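Local coordinates for melanin biosynthesis protein TyrA, putative (Shewanella oneidensis, PDB 2IIZ) that binds heme b and probably works as a dye-decolorizing (DyP-type) peroxidase, at residues 38-43 against 124-129; 59-64 against 106-111; 226-231 against 272-277. All coordinates share one frame; numbering follows the deposited sequence.

Contacts 1 and 2 both belong to the N-terminal DyP-type half and contact 3 to the C-terminal, heme-carrying half. The first two use elements consecutive in the chain: helix 34-54 leads into strand 61-67, and strand 103-109 into helix 112-125, so contact 2 pairs the strands while contact 1 joins the helices that follow or precede them. Their centres are about 19 Å apart and their nearest atoms about 5 Å. Contact 3 lies across the centre of the chain, its centre about 29 Å from that of contact 2 and about 39 Å from that of contact 1. Contact 3 touches the heme, whereas the side chain of Arg108 in contact 2 stays about 13 Å from it.

Contact 1 (38-43 against 124-129); sequences RPCIAN and QMFEDL
Two first torsions aim Cys40 and Phe126 at each other: SG of Cys40 is anti to its own backbone N (chi1 161°), and the Phe126 ring swings beside its backbone N (chi1 -78°), which carries one ring corner up to the sulfur. SG and CD1 of Phe126 are 3.6 Å apart. The sulfur stands 4.7 Å from the centroid of the Phe126 ring and approaches it obliquely, 59° off the ring normal, in a sulfur-aromatic contact. The same SG lies 3.3 Å from the carbonyl O of Met125. A small, polarisable thiol suits this place, since it can touch both the ring and the Met125 carbonyl where the backbones come closest, the CA atoms of Cys40 and Phe126 being 6.8 Å apart. Ile41 meets the ring differently: its CG1 sits at the edge, near the ring plane, 4.2 Å from CE1 of Phe126. One turn along, the flexible chain of Met125, present as selenomethionine, lays CE against the backbone and beta carbon of Asn43, with CE 3.6 Å from Asn43 O. No hydrogen bond crosses between the two segments, so shape and dispersion carry the contact. The chain leaves helical geometry at Glu127, which has positive phi, and turns back so that Leu129 N bonds Phe126 O at 3.1 Å. A sodium ion is modelled about 4 Å from the side chain of Met125. Within the fold, the end of helix 112-125 and the turn after it rest on helix 34-54, where Met125 also touches Val44 and Tyr47 and Phe126 touches Leu37. The ring of Phe126 further meets that of Phe27, so it touches both helix 34-54 and strand 21-29 of the sheet.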
loop_
_atom_site.group_PDB
_atom_site.type_symbol
_atom_site.label_atom_id
_atom_site.label_comp_id
_atom_site.label_asym_id
_atom_site.label_seq_id
_atom_site.Cartn_x
_atom_site.Cartn_y
_atom_site.Cartn_z
ATOM N N ARG A 38 -20.330 -19.063 -10.045
ATOM C CA ARG A 38 -19.933 -19.329 -11.426
ATOM C C ARG A 38 -20.322 -18.207 -12.426
ATOM O O ARG A 38 -19.465 -17.727 -13.169
ATOM C CB ARG A 38 -20.510 -20.682 -11.839
ATOM C CG ARG A 38 -19.718 -21.443 -12.849
ATOM C CD ARG A 38 -20.474 -22.714 -13.246
ATOM N NE ARG A 38 -20.731 -23.594 -12.098
ATOM C CZ ARG A 38 -21.932 -24.028 -11.686
ATOM N NH1 ARG A 38 -23.069 -23.684 -12.304
ATOM N NH2 ARG A 38 -21.988 -24.830 -10.621
ATOM N N PRO A 39 -21.603 -17.786 -12.453
ATOM C CA PRO A 39 -21.938 -16.617 -13.279
ATOM C C PRO A 39 -21.395 -15.288 -12.747
ATOM O O PRO A 39 -21.109 -14.390 -13.533
ATOM C CB PRO A 39 -23.465 -16.595 -13.251
ATOM C CG PRO A 39 -23.840 -17.285 -11.992
ATOM C CD PRO A 39 -22.793 -18.326 -11.769
ATOM N N CYS A 40 -21.256 -15.157 -11.433
ATOM C CA CYS A 40 -20.718 -13.925 -10.842
ATOM C C CYS A 40 -19.236 -13.741 -11.214
ATOM O O CYS A 40 -18.769 -12.630 -11.492
ATOM C CB CYS A 40 -20.917 -13.949 -9.321
ATOM S SG CYS A 40 -19.875 -12.807 -8.385
ATOM N N ILE A 41 -18.504 -14.847 -11.214
ATOM C CA ILE A 41 -17.136 -14.889 -11.735
ATOM C C ILE A 41 -17.083 -14.475 -13.206
ATOM O O ILE A 41 -16.122 -13.854 -13.638
ATOM C CB ILE A 41 -16.551 -16.302 -11.584
ATOM C CG1 ILE A 41 -16.142 -16.534 -10.132
ATOM C CG2 ILE A 41 -15.347 -16.497 -12.500
ATOM C CD1 ILE A 41 -15.716 -17.945 -9.829
ATOM N N ALA A 42 -18.112 -14.826 -13.974
ATOM C CA ALA A 42 -18.190 -14.418 -15.384
ATOM C C ALA A 42 -18.219 -12.897 -15.519
ATOM O O ALA A 42 -17.476 -12.320 -16.313
ATOM C CB ALA A 42 -19.413 -15.026 -16.059
ATOM N N ASN A 43 -19.083 -12.260 -14.733
ATOM C CA ASN A 43 -19.206 -10.803 -14.733
ATOM C C ASN A 43 -17.912 -10.118 -14.353
ATOM O O ASN A 43 -17.581 -9.089 -14.930
ATOM C CB ASN A 43 -20.283 -10.349 -13.755
ATOM C CG ASN A 43 -21.652 -10.767 -14.180
ATOM O OD1 ASN A 43 -22.005 -10.673 -15.355
ATOM N ND2 ASN A 43 -22.446 -11.237 -13.224
ATOM N N GLN A 124 -17.467 -5.897 -4.078
ATOM C CA GLN A 124 -18.903 -5.728 -4.020
ATOM C C GLN A 124 -19.591 -6.669 -5.001
ATOM O O GLN A 124 -20.715 -7.104 -4.766
ATOM C CB GLN A 124 -19.277 -4.283 -4.307
ATOM C CG GLN A 124 -18.783 -3.350 -3.233
ATOM C CD GLN A 124 -19.248 -1.928 -3.439
ATOM O OE1 GLN A 124 -20.433 -1.683 -3.686
ATOM N NE2 GLN A 124 -18.315 -0.970 -3.334
HETATM N N MSE A 125 -18.916 -6.986 -6.099
HETATM C CA MSE A 125 -19.471 -7.927 -7.058
HETATM C C MSE A 125 -19.665 -9.321 -6.439
HETATM O O MSE A 125 -20.623 -10.010 -6.769
HETATM C CB MSE A 125 -18.627 -7.970 -8.341
HETATM C CG MSE A 125 -18.756 -6.674 -9.151
HETATM SE SE MSE A 125 -17.622 -6.556 -10.718
HETATM C CE MSE A 125 -18.719 -7.484 -11.917
ATOM N N PHE A 126 -18.773 -9.732 -5.542
ATOM C CA PHE A 126 -18.862 -11.083 -4.953
ATOM C C PHE A 126 -19.951 -11.247 -3.912
ATOM O O PHE A 126 -20.259 -12.377 -3.535
ATOM C CB PHE A 126 -17.523 -11.520 -4.367
ATOM C CG PHE A 126 -16.549 -11.982 -5.394
ATOM C CD1 PHE A 126 -16.896 -12.975 -6.299
ATOM C CD2 PHE A 126 -15.291 -11.432 -5.467
ATOM C CE1 PHE A 126 -15.988 -13.413 -7.268
ATOM C CE2 PHE A 126 -14.381 -11.860 -6.426
ATOM C CZ PHE A 126 -14.731 -12.853 -7.329
ATOM N N GLU A 127 -20.523 -10.131 -3.452
ATOM C CA GLU A 127 -21.694 -10.139 -2.554
ATOM C C GLU A 127 -21.321 -10.801 -1.223
ATOM O O GLU A 127 -20.317 -10.429 -0.615
ATOM C CB GLU A 127 -22.902 -10.818 -3.222
ATOM N N ASP A 128 -22.112 -11.768 -0.769
ATOM C CA ASP A 128 -21.778 -12.522 0.436
ATOM C C ASP A 128 -21.508 -13.976 0.068
ATOM O O ASP A 128 -21.771 -14.876 0.856
ATOM C CB ASP A 128 -22.917 -12.420 1.466
ATOM C CG ASP A 128 -23.106 -10.996 2.005
ATOM O OD2 ASP A 128 -22.106 -10.262 2.195
ATOM N N LEU A 129 -20.977 -14.199 -1.133
ATOM C CA LEU A 129 -20.693 -15.552 -1.620
ATOM C C LEU A 129 -19.292 -16.039 -1.252
ATOM O O LEU A 129 -19.060 -17.248 -1.157
ATOM C CB LEU A 129 -20.873 -15.624 -3.132
ATOM C CG LEU A 129 -22.309 -15.454 -3.623
ATOM C CD1 LEU A 129 -22.299 -15.264 -5.130
#

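Contact 2 (59-64 against 106-111); sequences AFNGFV and HLRCDR. With EDO (1,2-ethanediol), chain D; EDO (1,2-ethanediol), chain E.
The carbonyl O of Arg108 is held twice from strand 61-67 and the residue before it: Asn61 N donates a hydrogen bond of 3.0 Å to it, and Phe60 CA adds a weaker CA-H...O contact at 3.4 Å. This oxygen also lies over one face of the Phe60 ring. In return Arg108 N bonds Asn61 O at 2.7 Å, and Phe63 and His106 form the next hydrogen-bonded pair of the antiparallel strands. Between the two hydrogen-bonded pairs Gly62 faces Leu107 in a non-hydrogen-bonded pair; its CA is only 3.1 Å from His106 O, a closeness that the lack of a side chain suits. Phe63, with CG lodged between backbone N and carbonyl carbon (chi1 69°), lays its ring face against His106. CB of His106 sits over the centre, 3.5 Å from the centroid of the Phe63 ring, a CH-pi contact, while the imidazole lies nearly parallel (4°) but slid outward with little overlap. With an alanine in place of Phe63 the face against CB of His106 would be gone, and the imidazole, though still met by Tyr24, would probably be freer to turn. Arg108 NH1 lies in plane at the imidazole edge and bonds Gln244, while NE and NH2 reach Asn19 and Glu17 O. The guanidinium N-H groups are thus met by neutral oxygens, with no carboxylate among those partners, and the nearby charge would probably disfavour protonation of His106.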
loop_
_atom_site.group_PDB
_atom_site.type_symbol
_atom_site.label_atom_id
_atom_site.label_comp_id
_atom_site.label_asym_id
_atom_site.label_seq_id
_atom_site.Cartn_x
_atom_site.Cartn_y
_atom_site.Cartn_z
ATOM N N ALA A 59 -2.590 1.802 -18.505
ATOM C CA ALA A 59 -2.227 0.406 -18.799
ATOM C C ALA A 59 -2.832 -0.627 -17.851
ATOM O O ALA A 59 -2.139 -1.538 -17.371
ATOM C CB ALA A 59 -0.730 0.270 -18.859
ATOM N N PHE A 60 -4.129 -0.487 -17.582
ATOM C CA PHE A 60 -4.788 -1.378 -16.640
ATOM C C PHE A 60 -4.861 -2.756 -17.233
ATOM O O PHE A 60 -5.062 -2.912 -18.447
ATOM C CB PHE A 60 -6.199 -0.910 -16.294
ATOM C CG PHE A 60 -6.939 -1.867 -15.415
ATOM C CD1 PHE A 60 -7.549 -3.004 -15.950
ATOM C CD2 PHE A 60 -7.030 -1.643 -14.047
ATOM C CE1 PHE A 60 -8.238 -3.912 -15.137
ATOM C CE2 PHE A 60 -7.714 -2.536 -13.224
ATOM C CZ PHE A 60 -8.321 -3.678 -13.774
ATOM N N ASN A 61 -4.708 -3.764 -16.379
ATOM C CA ASN A 61 -4.967 -5.137 -16.794
ATOM C C ASN A 61 -5.015 -6.043 -15.586
ATOM O O ASN A 61 -4.600 -5.640 -14.498
ATOM C CB ASN A 61 -3.902 -5.630 -17.746
ATOM C CG ASN A 61 -2.578 -5.747 -17.082
ATOM O OD1 ASN A 61 -2.295 -6.738 -16.383
ATOM N ND2 ASN A 61 -1.737 -4.733 -17.279
ATOM N N GLY A 62 -5.525 -7.259 -15.798
ATOM C CA GLY A 62 -5.924 -8.121 -14.706
ATOM C C GLY A 62 -6.399 -9.504 -15.130
ATOM O O GLY A 62 -6.653 -9.765 -16.306
ATOM N N PHE A 63 -6.509 -10.393 -14.150
ATOM C CA PHE A 63 -7.112 -11.675 -14.376
ATOM C C PHE A 63 -7.736 -12.244 -13.116
ATOM O O PHE A 63 -7.357 -11.868 -12.014
ATOM C CB PHE A 63 -6.130 -12.660 -15.061
ATOM C CG PHE A 63 -4.982 -13.119 -14.211
ATOM C CD1 PHE A 63 -5.162 -14.043 -13.192
ATOM C CD2 PHE A 63 -3.709 -12.647 -14.447
ATOM C CE1 PHE A 63 -4.076 -14.475 -12.407
ATOM C CE2 PHE A 63 -2.642 -13.073 -13.673
ATOM C CZ PHE A 63 -2.837 -13.990 -12.653
ATOM N N VAL A 64 -8.706 -13.138 -13.313
ATOM C CA VAL A 64 -9.254 -14.014 -12.279
ATOM C C VAL A 64 -8.837 -15.457 -12.549
ATOM O O VAL A 64 -9.054 -15.975 -13.655
ATOM C CB VAL A 64 -10.789 -14.025 -12.259
ATOM C CG1 VAL A 64 -11.305 -14.676 -10.964
ATOM C CG2 VAL A 64 -11.329 -12.616 -12.374
ATOM N N HIS A 106 -6.034 -11.004 -9.653
ATOM C CA HIS A 106 -4.769 -10.344 -9.906
ATOM C C HIS A 106 -5.024 -9.088 -10.690
ATOM O O HIS A 106 -5.466 -9.161 -11.841
ATOM C CB HIS A 106 -3.929 -11.274 -10.742
ATOM C CG HIS A 106 -2.603 -10.723 -11.134
ATOM N ND1 HIS A 106 -1.446 -11.017 -10.444
ATOM C CD2 HIS A 106 -2.242 -9.915 -12.150
ATOM C CE1 HIS A 106 -0.428 -10.407 -11.017
ATOM N NE2 HIS A 106 -0.882 -9.730 -12.054
ATOM N N LEU A 107 -4.745 -7.941 -10.071
ATOM C CA LEU A 107 -5.051 -6.645 -10.685
ATOM C C LEU A 107 -3.825 -5.774 -10.835
ATOM O O LEU A 107 -2.988 -5.699 -9.927
ATOM C CB LEU A 107 -6.099 -5.884 -9.866
ATOM C CG LEU A 107 -7.363 -6.656 -9.511
ATOM C CD1 LEU A 107 -8.285 -5.806 -8.634
ATOM C CD2 LEU A 107 -8.094 -7.134 -10.756
ATOM N N ARG A 108 -3.728 -5.098 -11.978
ATOM C CA ARG A 108 -2.542 -4.274 -12.264
ATOM C C ARG A 108 -2.821 -2.956 -12.960
ATOM O O ARG A 108 -3.785 -2.841 -13.711
ATOM C CB ARG A 108 -1.520 -5.100 -13.045
ATOM C CG ARG A 108 -0.431 -5.577 -12.129
ATOM C CD ARG A 108 0.282 -6.744 -12.627
ATOM N NE ARG A 108 1.057 -6.453 -13.813
ATOM C CZ ARG A 108 2.045 -7.216 -14.270
ATOM N NH1 ARG A 108 2.412 -8.323 -13.634
ATOM N NH2 ARG A 108 2.670 -6.859 -15.371
ATOM N N CYS A 109 -1.965 -1.962 -12.693
ATOM C CA CYS A 109 -2.129 -0.616 -13.250
ATOM C C CYS A 109 -0.939 0.266 -12.876
ATOM O O CYS A 109 -0.264 0.032 -11.857
ATOM C CB CYS A 109 -3.408 0.024 -12.687
ATOM S SG CYS A 109 -3.991 1.509 -13.535
ATOM N N ASP A 110 -0.690 1.281 -13.695
ATOM C CA ASP A 110 0.287 2.330 -13.385
ATOM C C ASP A 110 -0.274 3.409 -12.433
ATOM O O ASP A 110 0.435 4.345 -12.046
ATOM C CB ASP A 110 0.789 2.943 -14.689
ATOM C CG ASP A 110 1.510 1.916 -15.552
ATOM O OD1 ASP A 110 1.930 0.867 -15.010
ATOM O OD2 ASP A 110 1.661 2.139 -16.765
ATOM N N ARG A 111 -1.543 3.262 -12.060
ATOM C CA ARG A 111 -2.195 4.149 -11.104
ATOM C C ARG A 111 -2.753 3.286 -10.002
ATOM O O ARG A 111 -3.408 2.273 -10.253
ATOM C CB ARG A 111 -3.337 4.936 -11.753
ATOM C CG ARG A 111 -2.870 6.016 -12.699
ATOM C CD ARG A 111 -3.993 6.862 -13.240
ATOM N NE ARG A 111 -4.774 7.505 -12.176
ATOM C CZ ARG A 111 -5.662 8.476 -12.394
ATOM N NH1 ARG A 111 -5.884 8.925 -13.622
ATOM N NH2 ARG A 111 -6.332 9.015 -11.382
HETATM C C1 EDO D . 5.205 1.968 -16.664
HETATM O O1 EDO D . 5.916 1.084 -17.523
HETATM C C2 EDO D . 5.381 3.402 -17.152
HETATM O O2 EDO D . 4.374 4.245 -16.575
HETATM C C1 EDO E . -2.025 7.307 -8.462
HETATM O O1 EDO E . -2.775 6.994 -7.272
HETATM C C2 EDO E . -0.646 6.644 -8.360
HETATM O O2 EDO E . 0.035 6.546 -9.627
#

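Contact 3 (226-231 against 272-277); sequences IKRVNL and LHSMVF. With HEM (protoporphyrin IX containing Fe), chain C.
The helical turn 226-228 meets helix 266-276 most closely at Arg228 and Ser274, whose CA atoms are 5.8 Å apart, and the chain leaves helical geometry at Val229. Arg228 doubles back, bent at chi2 and chi3, so that NH1 donates to Ser274 O at 3.1 Å (159°); that oxygen lies in the guanidinium plane, but NH1 stands above the Ser274 carbonyl plane. Its NE is taken by Leu222 O. The hydrogen bond from Ser274 OG to Arg228 O comes out too short for its exact geometry to be trusted; the small serine side chain lies where the backbones are nearest. Alongside, Val229 and Met275, present as selenomethionine, cross with CG1 of Val229 3.5 Å from CG of Met275. Both then turn to the same side of the heme: Val229 CG2 lies 3.5 Å from heme C2D, and Met275 SE 3.6 Å from heme C2C. Asn230 ND2 grips the propionate O2D of the heme at 3.0 Å. Val229 and Met275 thus line one heme face, and Val229 lies close to His225, the axial iron ligand. Beyond, Met275 rests on Tyr186 of strand 179-188, and Leu231 pairs through its backbone with Ile239 of strand 238-249.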
loop_
_atom_site.group_PDB
_atom_site.type_symbol
_atom_site.label_atom_id
_atom_site.label_comp_id
_atom_site.label_asym_id
_atom_site.label_seq_id
_atom_site.Cartn_x
_atom_site.Cartn_y
_atom_site.Cartn_z
ATOM N N ILE A 226 20.304 -18.176 -10.961
ATOM C CA ILE A 226 20.132 -18.272 -12.433
ATOM C C ILE A 226 20.672 -19.589 -13.016
ATOM O O ILE A 226 20.250 -20.026 -14.105
ATOM C CB ILE A 226 20.883 -17.091 -13.152
ATOM C CG1 ILE A 226 20.448 -15.753 -12.595
ATOM C CG2 ILE A 226 20.633 -17.054 -14.624
ATOM C CD1 ILE A 226 18.998 -15.631 -12.412
ATOM N N LYS A 227 21.608 -20.206 -12.311
ATOM C CA LYS A 227 22.153 -21.483 -12.745
ATOM C C LYS A 227 21.109 -22.537 -12.440
ATOM O O LYS A 227 20.904 -23.464 -13.209
ATOM C CB LYS A 227 23.469 -21.786 -12.006
ATOM C CG LYS A 227 24.187 -23.076 -12.445
ATOM C CD LYS A 227 24.444 -23.105 -13.939
ATOM C CE LYS A 227 25.507 -24.126 -14.301
ATOM N NZ LYS A 227 25.868 -24.079 -15.757
ATOM N N ARG A 228 20.443 -22.357 -11.302
ATOM C CA ARG A 228 19.522 -23.344 -10.748
ATOM C C ARG A 228 18.179 -23.372 -11.463
ATOM O O ARG A 228 17.557 -24.422 -11.586
ATOM C CB ARG A 228 19.279 -23.030 -9.267
ATOM C CG ARG A 228 20.492 -23.232 -8.349
ATOM C CD ARG A 228 20.688 -24.677 -7.984
ATOM N NE ARG A 228 21.473 -25.375 -9.013
ATOM C CZ ARG A 228 21.057 -26.420 -9.708
ATOM N NH1 ARG A 228 19.858 -26.934 -9.519
ATOM N NH2 ARG A 228 21.848 -26.954 -10.608
ATOM N N VAL A 229 17.734 -22.224 -11.931
ATOM C CA VAL A 229 16.413 -22.107 -12.564
ATOM C C VAL A 229 16.449 -21.942 -14.095
ATOM O O VAL A 229 15.409 -21.699 -14.714
ATOM C CB VAL A 229 15.613 -20.903 -11.990
ATOM C CG1 VAL A 229 15.428 -21.033 -10.488
ATOM C CG2 VAL A 229 16.314 -19.611 -12.331
ATOM N N ASN A 230 17.625 -22.053 -14.704
ATOM C CA ASN A 230 17.729 -22.196 -16.153
ATOM C C ASN A 230 17.961 -23.664 -16.465
ATOM O O ASN A 230 19.069 -24.166 -16.308
ATOM C CB ASN A 230 18.865 -21.353 -16.749
ATOM C CG ASN A 230 18.896 -21.416 -18.277
ATOM O OD1 ASN A 230 19.255 -22.451 -18.867
ATOM N ND2 ASN A 230 18.515 -20.312 -18.928
ATOM N N LEU A 231 16.893 -24.324 -16.908
ATOM C CA LEU A 231 16.870 -25.756 -17.177
ATOM C C LEU A 231 16.584 -26.040 -18.649
ATOM O O LEU A 231 16.055 -25.199 -19.385
ATOM C CB LEU A 231 15.785 -26.419 -16.321
ATOM C CG LEU A 231 15.837 -26.082 -14.823
ATOM C CD1 LEU A 231 14.528 -26.414 -14.104
ATOM C CD2 LEU A 231 17.033 -26.808 -14.181
ATOM N N LEU A 272 11.486 -25.174 -9.051
ATOM C CA LEU A 272 11.441 -25.104 -7.605
ATOM C C LEU A 272 12.208 -26.268 -6.970
ATOM O O LEU A 272 12.949 -26.092 -6.000
ATOM C CB LEU A 272 10.005 -25.114 -7.149
ATOM C CG LEU A 272 9.783 -24.893 -5.661
ATOM C CD1 LEU A 272 10.114 -23.457 -5.289
ATOM C CD2 LEU A 272 8.326 -25.267 -5.257
ATOM N N HIS A 273 12.032 -27.459 -7.519
ATOM C CA HIS A 273 12.795 -28.611 -7.060
ATOM C C HIS A 273 14.293 -28.304 -7.177
ATOM O O HIS A 273 15.032 -28.402 -6.195
ATOM C CB HIS A 273 12.403 -29.839 -7.873
ATOM C CG HIS A 273 13.111 -31.085 -7.471
ATOM N ND1 HIS A 273 14.480 -31.224 -7.566
ATOM C CD2 HIS A 273 12.642 -32.257 -6.985
ATOM C CE1 HIS A 273 14.823 -32.429 -7.148
ATOM N NE2 HIS A 273 13.726 -33.076 -6.790
ATOM N N SER A 274 14.731 -27.922 -8.373
ATOM C CA SER A 274 16.121 -27.508 -8.588
ATOM C C SER A 274 16.611 -26.431 -7.606
ATOM O O SER A 274 17.795 -26.420 -7.263
ATOM C CB SER A 274 16.327 -27.023 -10.022
ATOM O OG SER A 274 17.525 -26.285 -10.114
HETATM N N MSE A 275 15.720 -25.538 -7.160
HETATM C CA MSE A 275 16.092 -24.534 -6.158
HETATM C C MSE A 275 16.228 -25.115 -4.750
HETATM O O MSE A 275 17.214 -24.866 -4.070
HETATM C CB MSE A 275 15.061 -23.402 -6.092
HETATM C CG MSE A 275 14.886 -22.605 -7.369
HETATM SE SE MSE A 275 13.652 -21.163 -7.154
HETATM C CE MSE A 275 13.975 -20.612 -5.425
ATOM N N VAL A 276 15.233 -25.877 -4.312
ATOM C CA VAL A 276 15.222 -26.431 -2.952
ATOM C C VAL A 276 16.234 -27.570 -2.773
ATOM O O VAL A 276 17.081 -27.552 -1.869
ATOM C CB VAL A 276 13.815 -26.975 -2.567
ATOM C CG1 VAL A 276 13.877 -27.833 -1.265
ATOM C CG2 VAL A 276 12.839 -25.822 -2.405
ATOM N N PHE A 277 16.125 -28.558 -3.653
ATOM C CA PHE A 277 16.925 -29.770 -3.583
ATOM C C PHE A 277 18.253 -29.705 -4.330
ATOM O O PHE A 277 19.167 -30.452 -4.021
ATOM C CB PHE A 277 16.080 -30.922 -4.091
ATOM C CG PHE A 277 14.962 -31.266 -3.170
ATOM C CD1 PHE A 277 15.194 -32.052 -2.048
ATOM C CD2 PHE A 277 13.687 -30.807 -3.407
ATOM C CE1 PHE A 277 14.151 -32.376 -1.176
ATOM C CE2 PHE A 277 12.641 -31.124 -2.546
ATOM C CZ PHE A 277 12.869 -31.906 -1.432
HETATM C CHA HEM C . 15.757 -15.078 -12.781
HETATM C CHB HEM C . 14.973 -13.029 -8.493
HETATM C CHC HEM C . 12.168 -16.676 -7.186
HETATM C CHD HEM C . 12.476 -18.462 -11.626
HETATM C C1A HEM C . 15.817 -14.218 -11.717
HETATM C C2A HEM C . 16.636 -13.027 -11.647
HETATM C C3A HEM C . 16.404 -12.469 -10.445
HETATM C C4A HEM C . 15.445 -13.283 -9.747
HETATM C CMA HEM C . 17.027 -11.188 -9.868
HETATM C CAA HEM C . 17.584 -12.524 -12.764
HETATM C CBA HEM C . 16.874 -11.553 -13.729
HETATM C CGA HEM C . 15.994 -12.301 -14.707
HETATM O O1A HEM C . 14.735 -12.254 -14.573
HETATM O O2A HEM C . 16.540 -12.952 -15.639
HETATM C C1B HEM C . 14.163 -13.849 -7.772
HETATM C C2B HEM C . 13.744 -13.603 -6.409
HETATM C C3B HEM C . 12.959 -14.624 -6.045
HETATM C C4B HEM C . 12.871 -15.523 -7.171
HETATM C CMB HEM C . 14.174 -12.358 -5.599
HETATM C CAB HEM C . 12.237 -14.887 -4.715
HETATM C CBB HEM C . 12.780 -14.525 -3.561
HETATM C C1C HEM C . 12.036 -17.479 -8.274
HETATM C C2C HEM C . 11.302 -18.717 -8.279
HETATM C C3C HEM C . 11.382 -19.224 -9.512
HETATM C C4C HEM C . 12.169 -18.301 -10.308
HETATM C CMC HEM C . 10.592 -19.273 -7.034
HETATM C CAC HEM C . 10.778 -20.531 -10.059
HETATM C CBC HEM C . 10.069 -21.405 -9.331
HETATM C C1D HEM C . 13.359 -17.713 -12.354
HETATM C C2D HEM C . 13.646 -17.925 -13.749
HETATM C C3D HEM C . 14.672 -16.868 -14.111
HETATM C C4D HEM C . 14.896 -16.131 -12.895
HETATM C CMD HEM C . 13.038 -19.008 -14.665
HETATM C CAD HEM C . 15.348 -16.622 -15.469
HETATM C CBD HEM C . 16.691 -17.333 -15.453
HETATM C CGD HEM C . 17.315 -17.416 -16.826
HETATM O O1D HEM C . 18.303 -16.660 -17.078
HETATM O O2D HEM C . 16.824 -18.232 -17.649
HETATM N NA HEM C . 15.099 -14.353 -10.542
HETATM N NB HEM C . 13.612 -15.032 -8.215
HETATM N NC HEM C . 12.557 -17.237 -9.523
HETATM N ND HEM C . 14.109 -16.652 -11.884
HETATM FE FE HEM C . 14.011 -15.904 -9.955
#